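Local coordinates for protein Xaa-Pro dipeptidase (Mycobacterium tuberculosis, PDB 5E2C) that probably acts, as the full-length enzyme, as a metal-dependent aminopeptidase of the proline-peptidase family, the present chain being its N-terminal creatinase/prolidase domain, at residues Leu21-Ile26 with His98-Asp103; Asn38-Val43 with Arg75-Tyr80; Leu52-Arg57 with Leu69-Glu74; Leu93-His98 with Leu119-Gly124. All blocks are in the same frame, centred on the assembly; numbering follows the deposited sequence. Where two conformers were deposited one is given.

Contact 1: Leu21-Ile26 with His98-Asp103; sequences LISDLI and HVVTVD
Asp-24 and Val-99 bring the two backbones together, their CA atoms 6.3 Å apart, where strand 19-22 has just ended and helix 25-32 is about to start. No backbone hydrogen bond joins the segments; Leu-21-Ile-26 turns from strand into helix while His-98-Asp-103 runs as a loop towards helix 102-111, so side chains make the contact. The polar part is a His-carboxylate hydrogen bond: NE2 of His-98 donates to OD2 of Asp-24 over 2.8 Å, almost straight at 177°. The oxygen lies in the ring plane and offers its anti lone pair, while the carboxylate and imidazole planes are turned 44° apart. With CG opposite the backbone N (chi1 -178°), Asp-24 can also send OD1 to the start of its own helix, where it accepts from N of Ile-26 at 2.9 Å as an N-cap. Beside this pair two valine methyls pack on Ser-23: CG2 of Val-100 lies 3.7 Å from the hydroxyl OG of Ser-23, and CG1 of Val-99, in one of its two conformers, rests on CB. Glu-96 receives the backbone N-H groups of both Ser-23 and Asp-24, and Ser-123 holds the other ring nitrogen of His-98. Each oxygen of one carboxylate therefore has its own task, one capping a helix and the other meeting a ring held at both nitrogens. Such a double grip would restrict the rotation of the imidazole, and the N-H donated to Asp-24 would tend to favour the carboxylate's negative charge.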
loop_
_atom_site.group_PDB
_atom_site.type_symbol
_atom_site.label_atom_id
_atom_site.label_comp_id
_atom_site.label_asym_id
_atom_site.label_seq_id
_atom_site.Cartn_x
_atom_site.Cartn_y
_atom_site.Cartn_z
ATOM N N LEU A 21 10.474 0.592 -11.082
ATOM C CA LEU A 21 9.577 -0.550 -10.947
ATOM C C LEU A 21 8.150 -0.047 -11.085
ATOM O O LEU A 21 7.701 0.824 -10.325
ATOM C CB LEU A 21 9.737 -1.192 -9.573
ATOM C CG LEU A 21 8.770 -2.337 -9.267
ATOM C CD1 LEU A 21 8.985 -3.488 -10.250
ATOM C CD2 LEU A 21 8.978 -2.781 -7.827
ATOM N N ILE A 22 7.440 -0.573 -12.066
ATOM C CA ILE A 22 6.032 -0.233 -12.257
ATOM C C ILE A 22 5.149 -1.364 -11.710
ATOM O O ILE A 22 5.264 -2.523 -12.131
ATOM C CB ILE A 22 5.725 0.039 -13.737
ATOM C CG1 ILE A 22 6.634 1.162 -14.250
ATOM C CG2 ILE A 22 4.267 0.441 -13.932
ATOM C CD1 ILE A 22 7.828 0.661 -14.977
ATOM N N SER A 23 4.283 -1.007 -10.762
ATOM C CA SER A 23 3.434 -1.960 -10.035
ATOM C C SER A 23 1.917 -1.756 -10.277
ATOM O O SER A 23 1.117 -2.674 -10.018
ATOM C CB SER A 23 3.703 -1.863 -8.530
ATOM O OG SER A 23 5.069 -2.129 -8.207
ATOM N N ASP A 24 1.529 -0.553 -10.692
ATOM C CA ASP A 24 0.120 -0.214 -10.978
ATOM C C ASP A 24 -0.217 -0.881 -12.308
ATOM O O ASP A 24 0.439 -0.631 -13.308
ATOM C CB ASP A 24 -0.027 1.326 -11.027
ATOM C CG ASP A 24 -1.462 1.802 -11.281
ATOM O OD1 ASP A 24 -2.208 1.136 -12.015
ATOM O OD2 ASP A 24 -1.844 2.870 -10.765
ATOM N N LEU A 25 -1.216 -1.753 -12.311
ATOM C CA LEU A 25 -1.556 -2.511 -13.505
ATOM C C LEU A 25 -1.988 -1.645 -14.701
ATOM O O LEU A 25 -1.709 -2.004 -15.843
ATOM C CB LEU A 25 -2.608 -3.565 -13.189
ATOM C CG LEU A 25 -2.152 -4.625 -12.183
ATOM C CD1 LEU A 25 -3.304 -5.583 -11.937
ATOM C CD2 LEU A 25 -0.903 -5.365 -12.650
ATOM N N ILE A 26 -2.598 -0.487 -14.437
ATOM C CA ILE A 26 -2.910 0.463 -15.499
ATOM C C ILE A 26 -1.620 0.895 -16.181
ATOM O O ILE A 26 -1.536 0.954 -17.392
ATOM C CB ILE A 26 -3.670 1.703 -14.961
ATOM C CG1 ILE A 26 -5.039 1.291 -14.422
ATOM C CG2 ILE A 26 -3.840 2.746 -16.055
ATOM C CD1 ILE A 26 -5.751 2.392 -13.647
ATOM N N HIS A 98 1.998 4.861 -4.415
ATOM C CA HIS A 98 0.540 4.924 -4.381
ATOM C C HIS A 98 -0.139 3.549 -4.426
ATOM O O HIS A 98 -1.332 3.436 -4.137
ATOM C CB HIS A 98 -0.016 5.831 -5.491
ATOM C CG HIS A 98 -0.009 5.207 -6.853
ATOM N ND1 HIS A 98 1.126 5.097 -7.621
ATOM C CD2 HIS A 98 -1.011 4.653 -7.582
ATOM C CE1 HIS A 98 0.826 4.508 -8.769
ATOM N NE2 HIS A 98 -0.464 4.222 -8.767
ATOM N N VAL A 99 0.621 2.514 -4.762
ATOM C CA VAL A 99 0.066 1.174 -4.826
ATOM C C VAL A 99 0.855 0.113 -4.038
ATOM O O VAL A 99 0.262 -0.821 -3.523
ATOM C CB VAL A 99 -0.130 0.758 -6.297
ATOM C CG1 VAL A 99 1.142 0.194 -6.888
ATOM C CG2 VAL A 99 -1.269 -0.241 -6.406
ATOM N N VAL A 100 2.172 0.249 -3.923
ATOM C CA VAL A 100 2.970 -0.711 -3.147
ATOM C C VAL A 100 2.580 -0.586 -1.656
ATOM O O VAL A 100 2.516 0.518 -1.108
ATOM C CB VAL A 100 4.492 -0.506 -3.365
ATOM C CG1 VAL A 100 5.336 -1.372 -2.420
ATOM C CG2 VAL A 100 4.876 -0.756 -4.819
ATOM N N THR A 101 2.312 -1.718 -1.005
ATOM C CA THR A 101 1.935 -1.724 0.410
ATOM C C THR A 101 3.162 -1.610 1.305
ATOM O O THR A 101 4.283 -1.771 0.841
ATOM C CB THR A 101 1.165 -2.995 0.809
ATOM O OG1 THR A 101 2.021 -4.133 0.688
ATOM C CG2 THR A 101 -0.097 -3.160 -0.061
ATOM N N VAL A 102 2.948 -1.360 2.586
ATOM C CA VAL A 102 4.063 -1.273 3.526
ATOM C C VAL A 102 4.777 -2.640 3.606
ATOM O O VAL A 102 6.003 -2.716 3.501
ATOM C CB VAL A 102 3.620 -0.745 4.895
ATOM C CG1 VAL A 102 4.740 -0.863 5.925
ATOM C CG2 VAL A 102 3.156 0.695 4.760
ATOM N N ASP A 103 4.012 -3.724 3.721
ATOM C CA ASP A 103 4.598 -5.065 3.662
ATOM C C ASP A 103 5.321 -5.295 2.330
ATOM O O ASP A 103 6.385 -5.925 2.291
ATOM C CB ASP A 103 3.524 -6.166 3.822
ATOM C CG ASP A 103 3.006 -6.326 5.251
ATOM O OD1 ASP A 103 3.456 -5.634 6.206
ATOM O OD2 ASP A 103 2.110 -7.188 5.430
#

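Contact 2: Asn38-Val43 with Arg75-Tyr80; sequences NGALLV and RAVGRY
Asn-38 and Val-77 reach towards each other from opposite directions, the amide meeting the branched end of the valine. The two polar atoms of the amide divide the methyl groups between them: OD1 of Asn-38 lies 3.8 Å from CG2 of Val-77, and ND2 is equally far, 3.8 Å, from CG1. With CG1 opposite the carbonyl carbon (chi1 -64°), CG2 of Val-77 falls between the backbone N and the carbonyl carbon, and from there it also packs on the methyl of Ala-40, 3.7 Å from CB. CB of Ala-40 also faces N of Gly-78 at 4.2 Å. In the fold, this is where the first turn of helix 77-87 settles on the central strand 40-44, an alpha/beta packing continued by Leu-81 against Ala-40 and Leu-42. Polar groups at the helix start are joined through a water. It accepts from ND2 of Asn-38 at 3.1 Å and from N of Val-77 at 3.0 Å, and donates to O of Arg-75 at 2.9 Å, thus bridging the strand's approach to the N-terminal turn of the helix. ND2 of Asn-38 also donates to OD2 of Asp-55.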
loop_
_atom_site.group_PDB
_atom_site.type_symbol
_atom_site.label_atom_id
_atom_site.label_comp_id
_atom_site.label_asym_id
_atom_site.label_seq_id
_atom_site.Cartn_x
_atom_site.Cartn_y
_atom_site.Cartn_z
ATOM N N ASN A 38 -2.031 -9.862 -12.520
ATOM C CA ASN A 38 -0.825 -9.750 -11.724
ATOM C C ASN A 38 0.377 -9.550 -12.630
ATOM O O ASN A 38 0.612 -10.319 -13.554
ATOM C CB ASN A 38 -0.615 -10.994 -10.872
ATOM C CG ASN A 38 0.562 -10.848 -9.922
ATOM O OD1 ASN A 38 0.762 -9.792 -9.297
ATOM N ND2 ASN A 38 1.357 -11.880 -9.834
ATOM N N GLY A 39 1.146 -8.510 -12.359
ATOM C CA GLY A 39 2.250 -8.177 -13.228
ATOM C C GLY A 39 3.006 -6.981 -12.712
ATOM O O GLY A 39 2.451 -6.143 -12.003
ATOM N N ALA A 40 4.281 -6.912 -13.070
ATOM C CA ALA A 40 5.103 -5.765 -12.749
ATOM C C ALA A 40 6.129 -5.623 -13.862
ATOM O O ALA A 40 6.414 -6.565 -14.595
ATOM C CB ALA A 40 5.778 -5.946 -11.396
ATOM N N LEU A 41 6.667 -4.425 -13.995
ATOM C CA LEU A 41 7.555 -4.108 -15.101
ATOM C C LEU A 41 8.743 -3.322 -14.555
ATOM O O LEU A 41 8.564 -2.421 -13.726
ATOM C CB LEU A 41 6.803 -3.271 -16.138
ATOM C CG LEU A 41 7.551 -2.944 -17.418
ATOM C CD1 LEU A 41 7.697 -4.215 -18.244
ATOM C CD2 LEU A 41 6.809 -1.873 -18.189
ATOM N N LEU A 42 9.945 -3.704 -14.975
ATOM C CA LEU A 42 11.174 -2.957 -14.635
ATOM C C LEU A 42 11.674 -2.225 -15.889
ATOM O O LEU A 42 11.917 -2.853 -16.913
ATOM C CB LEU A 42 12.234 -3.931 -14.118
ATOM C CG LEU A 42 13.614 -3.382 -13.761
ATOM C CD1 LEU A 42 13.497 -2.309 -12.682
ATOM C CD2 LEU A 42 14.552 -4.508 -13.332
ATOM N N VAL A 43 11.802 -0.903 -15.823
ATOM C CA VAL A 43 12.312 -0.134 -16.950
ATOM C C VAL A 43 13.570 0.594 -16.509
ATOM O O VAL A 43 13.550 1.262 -15.463
ATOM C CB VAL A 43 11.274 0.898 -17.436
ATOM C CG1 VAL A 43 11.822 1.716 -18.589
ATOM C CG2 VAL A 43 10.008 0.182 -17.861
ATOM N N ARG A 75 6.576 -15.967 -8.336
ATOM C CA ARG A 75 5.504 -15.886 -7.344
ATOM C C ARG A 75 5.269 -14.446 -6.860
ATOM O O ARG A 75 4.120 -14.036 -6.670
ATOM C CB ARG A 75 5.825 -16.805 -6.146
ATOM C CG ARG A 75 4.683 -16.973 -5.156
ATOM C CD ARG A 75 5.090 -17.841 -3.970
ATOM N NE ARG A 75 5.630 -19.121 -4.404
ATOM C CZ ARG A 75 4.941 -20.256 -4.533
ATOM N NH1 ARG A 75 3.650 -20.335 -4.222
ATOM N NH2 ARG A 75 5.569 -21.337 -4.964
ATOM N N ALA A 76 6.352 -13.699 -6.649
ATOM C CA ALA A 76 6.295 -12.341 -6.102
ATOM C C ALA A 76 6.953 -11.395 -7.103
ATOM O O ALA A 76 8.180 -11.239 -7.133
ATOM C CB ALA A 76 7.019 -12.284 -4.760
ATOM N N VAL A 77 6.140 -10.803 -7.963
ATOM C CA VAL A 77 6.680 -10.181 -9.175
ATOM C C VAL A 77 7.479 -8.904 -8.877
ATOM O O VAL A 77 8.525 -8.670 -9.467
ATOM C CB VAL A 77 5.586 -9.950 -10.240
ATOM C CG1 VAL A 77 5.026 -11.277 -10.712
ATOM C CG2 VAL A 77 4.475 -9.031 -9.740
ATOM N N GLY A 78 6.976 -8.079 -7.971
ATOM C CA GLY A 78 7.653 -6.833 -7.620
ATOM C C GLY A 78 8.990 -7.116 -6.978
ATOM O O GLY A 78 10.030 -6.566 -7.361
ATOM N N ARG A 79 8.961 -8.000 -5.994
ATOM C CA ARG A 79 10.158 -8.410 -5.298
ATOM C C ARG A 79 11.216 -8.982 -6.248
ATOM O O ARG A 79 12.397 -8.644 -6.173
ATOM C CB ARG A 79 9.766 -9.442 -4.254
ATOM C CG ARG A 79 10.865 -9.793 -3.321
ATOM C CD ARG A 79 10.605 -11.137 -2.685
ATOM N NE ARG A 79 11.786 -11.473 -1.928
ATOM C CZ ARG A 79 12.905 -11.978 -2.444
ATOM N NH1 ARG A 79 13.001 -12.282 -3.744
ATOM N NH2 ARG A 79 13.934 -12.198 -1.637
ATOM N N TYR A 80 10.791 -9.859 -7.151
ATOM C CA TYR A 80 11.699 -10.396 -8.143
ATOM C C TYR A 80 12.386 -9.307 -8.946
ATOM O O TYR A 80 13.609 -9.326 -9.115
ATOM C CB TYR A 80 10.956 -11.343 -9.085
ATOM C CG TYR A 80 11.847 -11.765 -10.208
ATOM C CD1 TYR A 80 12.804 -12.760 -10.011
ATOM C CD2 TYR A 80 11.788 -11.144 -11.442
ATOM C CE1 TYR A 80 13.660 -13.119 -11.019
ATOM C CE2 TYR A 80 12.637 -11.509 -12.464
ATOM C CZ TYR A 80 13.568 -12.509 -12.242
ATOM O OH TYR A 80 14.418 -12.886 -13.244
HETATM O O HOH W 1 3.230 -11.437 -7.429
#

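Contact 3: Leu52-Arg57 with Leu69-Glu74; sequences LATDGR and LEVAIE
Ile-73, on an edge strand of the sheet, can be followed outward from its CB, which lies 4.2 Å from the carbonyl O of Thr-54. There the chain forks. The CG2 branch, opposite the backbone N, reaches over to the turn that follows strand 51-54 and touches N of Gly-56 at 3.5 Å. The other branch passes through CG1, beside the backbone N (chi1 -58°), and bends again so that its tip, CD1, settles 3.8 Å from CG2 of Thr-54. These two side chains lie alongside one another on the face that also carries Leu-52 and Val-71, with Ala-62 of helix 59-65 packed over it. Ala-53 and Ala-72 are paired on the reverse face, towards helix 77-87. The parallel strands, inclined at 27°, are joined by four bonds that alternate in direction: N of Leu-52 to O of Glu-70, N of Ala-72 to O of Leu-52, N of Thr-54 to O of Ala-72, and N of Glu-74 to O of Thr-54. With helix 59-65 they form a beta-alpha-beta unit. Within it, just after strand 51-54, Asp-55 makes an Asx turn, OD1 accepting from N of Arg-57, while the guanidinium grips both carboxylate oxygens side-on, NE reaching OD1 at 2.8 Å. Three bonds from Arg-57, with a fourth from Asn-38, thus hold the carboxylate in this turn, and the guanidinium probably balances its charge.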
loop_
_atom_site.group_PDB
_atom_site.type_symbol
_atom_site.label_atom_id
_atom_site.label_comp_id
_atom_site.label_asym_id
_atom_site.label_seq_id
_atom_site.Cartn_x
_atom_site.Cartn_y
_atom_site.Cartn_z
ATOM N N LEU A 52 9.443 -7.798 -17.890
ATOM C CA LEU A 52 8.092 -8.020 -17.363
ATOM C C LEU A 52 8.123 -9.242 -16.458
ATOM O O LEU A 52 8.788 -10.211 -16.774
ATOM C CB LEU A 52 7.110 -8.243 -18.516
ATOM C CG LEU A 52 5.642 -8.472 -18.164
ATOM C CD1 LEU A 52 5.003 -7.190 -17.664
ATOM C CD2 LEU A 52 4.911 -8.947 -19.412
ATOM N N ALA A 53 7.442 -9.176 -15.319
ATOM C CA ALA A 53 7.252 -10.331 -14.459
ATOM C C ALA A 53 5.770 -10.554 -14.212
ATOM O O ALA A 53 5.001 -9.609 -13.950
ATOM C CB ALA A 53 7.986 -10.166 -13.138
ATOM N N THR A 54 5.373 -11.815 -14.309
ATOM C CA THR A 54 4.018 -12.231 -13.971
ATOM C C THR A 54 4.066 -13.636 -13.405
ATOM O O THR A 54 5.132 -14.199 -13.246
ATOM C CB THR A 54 3.070 -12.122 -15.185
ATOM O OG1 THR A 54 1.727 -12.381 -14.759
ATOM C CG2 THR A 54 3.451 -13.098 -16.274
ATOM N N ASP A 55 2.925 -14.193 -13.046
ATOM C CA ASP A 55 2.919 -15.556 -12.520
ATOM C C ASP A 55 2.487 -16.560 -13.597
ATOM O O ASP A 55 2.133 -16.181 -14.714
ATOM C CB ASP A 55 2.078 -15.637 -11.247
ATOM C CG ASP A 55 0.622 -15.286 -11.475
ATOM O OD1 ASP A 55 -0.070 -16.093 -12.089
ATOM O OD2 ASP A 55 0.156 -14.226 -10.992
ATOM N N GLY A 56 2.553 -17.838 -13.260
ATOM C CA GLY A 56 2.321 -18.921 -14.227
ATOM C C GLY A 56 0.964 -18.923 -14.928
ATOM O O GLY A 56 0.845 -19.454 -16.029
ATOM N N ARG A 57 -0.045 -18.316 -14.309
ATOM C CA ARG A 57 -1.393 -18.233 -14.902
ATOM C C ARG A 57 -1.324 -17.486 -16.244
ATOM O O ARG A 57 -2.127 -17.720 -17.143
ATOM C CB ARG A 57 -2.366 -17.500 -13.965
ATOM C CG ARG A 57 -2.636 -18.160 -12.604
ATOM C CD ARG A 57 -3.475 -17.257 -11.688
ATOM N NE ARG A 57 -2.799 -16.024 -11.306
ATOM C CZ ARG A 57 -3.359 -15.004 -10.660
ATOM N NH1 ARG A 57 -4.636 -15.026 -10.306
ATOM N NH2 ARG A 57 -2.631 -13.931 -10.363
ATOM N N LEU A 69 9.354 -8.292 -24.910
ATOM C CA LEU A 69 9.975 -8.234 -23.593
ATOM C C LEU A 69 10.409 -9.588 -23.072
ATOM O O LEU A 69 9.733 -10.600 -23.308
ATOM C CB LEU A 69 8.982 -7.656 -22.579
ATOM C CG LEU A 69 8.622 -6.198 -22.823
ATOM C CD1 LEU A 69 7.614 -5.719 -21.788
ATOM C CD2 LEU A 69 9.889 -5.355 -22.790
ATOM N N GLU A 70 11.504 -9.595 -22.310
ATOM C CA GLU A 70 11.822 -10.732 -21.448
ATOM C C GLU A 70 10.722 -10.832 -20.394
ATOM O O GLU A 70 10.344 -9.820 -19.818
ATOM C CB GLU A 70 13.173 -10.575 -20.736
ATOM C CG GLU A 70 13.399 -11.676 -19.698
ATOM C CD GLU A 70 14.617 -11.469 -18.811
ATOM O OE1 GLU A 70 15.333 -10.442 -18.934
ATOM O OE2 GLU A 70 14.839 -12.346 -17.956
ATOM N N VAL A 71 10.212 -12.041 -20.167
ATOM C CA VAL A 71 9.170 -12.279 -19.175
ATOM C C VAL A 71 9.695 -13.282 -18.171
ATOM O O VAL A 71 10.059 -14.389 -18.541
ATOM C CB VAL A 71 7.884 -12.853 -19.799
ATOM C CG1 VAL A 71 6.832 -13.121 -18.732
ATOM C CG2 VAL A 71 7.343 -11.909 -20.861
ATOM N N ALA A 72 9.728 -12.881 -16.908
ATOM C CA ALA A 72 10.052 -13.769 -15.810
ATOM C C ALA A 72 8.756 -14.293 -15.213
ATOM O O ALA A 72 7.808 -13.537 -15.046
ATOM C CB ALA A 72 10.826 -13.010 -14.752
ATOM N N ILE A 73 8.717 -15.578 -14.874
ATOM C CA ILE A 73 7.545 -16.171 -14.250
ATOM C C ILE A 73 7.857 -16.434 -12.781
ATOM O O ILE A 73 8.654 -17.308 -12.447
ATOM C CB ILE A 73 7.073 -17.466 -14.965
ATOM C CG1 ILE A 73 6.749 -17.192 -16.437
ATOM C CG2 ILE A 73 5.869 -18.066 -14.246
ATOM C CD1 ILE A 73 5.674 -16.154 -16.675
ATOM N N GLU A 74 7.224 -15.661 -11.902
ATOM C CA GLU A 74 7.628 -15.603 -10.489
ATOM C C GLU A 74 6.442 -15.459 -9.559
ATOM O O GLU A 74 5.428 -14.867 -9.936
ATOM C CB GLU A 74 8.544 -14.395 -10.315
ATOM C CG GLU A 74 9.873 -14.537 -11.033
ATOM C CD GLU A 74 10.774 -15.559 -10.375
ATOM O OE1 GLU A 74 10.662 -15.724 -9.139
ATOM O OE2 GLU A 74 11.591 -16.186 -11.084
#

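Contact 4: Leu93-His98 with Leu119-Gly124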
loop_
_atom_site.group_PDB
_atom_site.type_symbol
_atom_site.label_atom_id
_atom_site.label_comp_id
_atom_site.label_asym_id
_atom_site.label_seq_id
_atom_site.Cartn_x
_atom_site.Cartn_y
_atom_site.Cartn_z
ATOM N N LEU A 93 16.224 3.204 -7.543
ATOM C CA LEU A 93 15.104 2.468 -8.159
ATOM C C LEU A 93 13.808 3.142 -7.722
ATOM O O LEU A 93 13.473 3.150 -6.529
ATOM C CB LEU A 93 15.098 1.019 -7.670
ATOM C CG LEU A 93 13.924 0.159 -8.176
ATOM C CD1 LEU A 93 13.912 0.093 -9.684
ATOM C CD2 LEU A 93 13.976 -1.236 -7.586
ATOM N N GLY A 94 13.090 3.722 -8.677
ATOM C CA GLY A 94 11.798 4.302 -8.393
ATOM C C GLY A 94 10.775 3.206 -8.171
ATOM O O GLY A 94 10.887 2.131 -8.747
ATOM N N PHE A 95 9.802 3.471 -7.310
ATOM C CA PHE A 95 8.661 2.558 -7.129
ATOM C C PHE A 95 7.407 3.372 -6.929
ATOM O O PHE A 95 7.455 4.573 -6.614
ATOM C CB PHE A 95 8.889 1.600 -5.953
ATOM C CG PHE A 95 8.798 2.265 -4.604
ATOM C CD1 PHE A 95 9.912 2.886 -4.048
ATOM C CD2 PHE A 95 7.614 2.262 -3.886
ATOM C CE1 PHE A 95 9.831 3.514 -2.808
ATOM C CE2 PHE A 95 7.537 2.877 -2.646
ATOM C CZ PHE A 95 8.638 3.511 -2.113
ATOM N N GLU A 96 6.264 2.717 -7.106
ATOM C CA GLU A 96 4.996 3.419 -7.048
ATOM C C GLU A 96 4.387 3.320 -5.652
ATOM O O GLU A 96 3.677 2.377 -5.301
ATOM C CB GLU A 96 4.064 2.918 -8.142
ATOM C CG GLU A 96 4.595 3.230 -9.521
ATOM C CD GLU A 96 3.688 2.754 -10.635
ATOM O OE1 GLU A 96 3.392 1.544 -10.663
ATOM O OE2 GLU A 96 3.308 3.589 -11.493
ATOM N N SER A 97 4.690 4.322 -4.850
ATOM C CA SER A 97 4.223 4.381 -3.479
ATOM C C SER A 97 2.709 4.500 -3.341
ATOM O O SER A 97 2.183 4.228 -2.272
ATOM C CB SER A 97 4.932 5.535 -2.739
ATOM O OG SER A 97 4.671 6.754 -3.388
ATOM N N HIS A 98 1.998 4.861 -4.415
ATOM C CA HIS A 98 0.540 4.924 -4.381
ATOM C C HIS A 98 -0.139 3.549 -4.426
ATOM O O HIS A 98 -1.332 3.436 -4.137
ATOM C CB HIS A 98 -0.016 5.831 -5.491
ATOM C CG HIS A 98 -0.009 5.207 -6.853
ATOM N ND1 HIS A 98 1.126 5.097 -7.621
ATOM C CD2 HIS A 98 -1.011 4.653 -7.582
ATOM C CE1 HIS A 98 0.826 4.508 -8.769
ATOM N NE2 HIS A 98 -0.464 4.222 -8.767
ATOM N N LEU A 119 15.533 2.594 -2.752
ATOM C CA LEU A 119 14.162 2.649 -3.251
ATOM C C LEU A 119 13.648 4.066 -3.090
ATOM O O LEU A 119 13.655 4.607 -1.981
ATOM C CB LEU A 119 13.274 1.681 -2.478
ATOM C CG LEU A 119 13.539 0.214 -2.847
ATOM C CD1 LEU A 119 13.144 -0.714 -1.709
ATOM C CD2 LEU A 119 12.804 -0.135 -4.137
ATOM N N VAL A 120 13.197 4.660 -4.186
ATOM C CA VAL A 120 12.773 6.051 -4.191
ATOM C C VAL A 120 11.323 6.190 -4.642
ATOM O O VAL A 120 10.943 5.687 -5.702
ATOM C CB VAL A 120 13.670 6.870 -5.126
ATOM C CG1 VAL A 120 13.224 8.334 -5.180
ATOM C CG2 VAL A 120 15.132 6.753 -4.692
ATOM N N ARG A 121 10.514 6.877 -3.843
ATOM C CA ARG A 121 9.130 7.140 -4.233
ATOM C C ARG A 121 9.079 7.850 -5.595
ATOM O O ARG A 121 9.740 8.887 -5.816
ATOM C CB ARG A 121 8.412 7.973 -3.173
ATOM C CG ARG A 121 8.272 7.293 -1.816
ATOM C CD ARG A 121 7.991 8.348 -0.749
ATOM N NE ARG A 121 7.685 7.751 0.541
ATOM C CZ ARG A 121 8.571 7.181 1.355
ATOM N NH1 ARG A 121 9.867 7.127 1.040
ATOM N NH2 ARG A 121 8.155 6.662 2.509
ATOM N N ALA A 122 8.294 7.289 -6.512
ATOM C CA ALA A 122 8.213 7.786 -7.878
ATOM C C ALA A 122 6.803 7.729 -8.475
ATOM O O ALA A 122 6.654 7.687 -9.704
ATOM C CB ALA A 122 9.180 7.018 -8.770
ATOM N N SER A 123 5.769 7.762 -7.643
ATOM C CA SER A 123 4.407 7.757 -8.192
ATOM C C SER A 123 4.171 9.023 -8.997
ATOM O O SER A 123 4.506 10.127 -8.554
ATOM C CB SER A 123 3.370 7.606 -7.104
ATOM O OG SER A 123 3.368 6.276 -6.634
ATOM N N GLY A 124 3.606 8.856 -10.189
ATOM C CA GLY A 124 3.335 9.968 -11.085
ATOM C C GLY A 124 4.219 9.974 -12.313
ATOM O O GLY A 124 3.945 10.690 -13.273
HETATM O O HOH W 2 3.817 6.249 -11.942
HETATM O O HOH W 3 5.551 8.914 -4.951
#
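Strands 93-95 and 119-121 run parallel, twisted by 44°, with N of Val-120 bonded to O of Leu-93, N of Phe-95 to O of Val-120, and N of Ala-122 to O of Phe-95. Leu-93 and Leu-119 lie side by side, their CD2 atoms 3.8 Å apart. On the same face Phe-95, its CG between backbone N and carbonyl carbon (chi1 72°), folds back across the neighbouring strand: CD1 reaches CB of Leu-119 at 3.9 Å and CZ meets CG of Arg-121 at 3.8 Å, with CA of Arg-121 over one ring face and C of Leu-119 at the edge. On the reverse face, CA of Gly-94 packs on CB of Ala-122. Beyond the strands, OG of Ser-123 accepts from N of His-98 at 3.0 Å and shares a bond with ND1, in the ring plane, at 2.7 Å. A water bridges OE2 of Glu-96 to N of Gly-124, while OE1 accepts from N of Ser-23. Arg-121 forms a salt bridge with Asp-106 of the second subunit, and Ser-97 bonds to Asp-103 of that subunit. The paired strands end a beta-alpha-beta unit, crossing through helix 102-111, at one edge of the domain's mixed sheet.

All four contacts reach one mixed sheet, in the order 70-73, 51-54, 40-44, 19-22, 92-95, 118-121. Contact 3 joins the first two strands and contact 4 the last two, their centres about 21 Å apart on opposite sides of the chain's centre; contacts 1 and 2 fall between them, about 10 Å apart, centre to centre. Along the chain contact 3 is nested within contact 2, which is itself nested within contact 1, whereas contact 4 crosses contact 1 and shares His-98 with it. Contacts 1 and 4 also touch the second subunit, so the strand 92-95/118-121 side of the N-terminal domain also lies at the interface with that subunit.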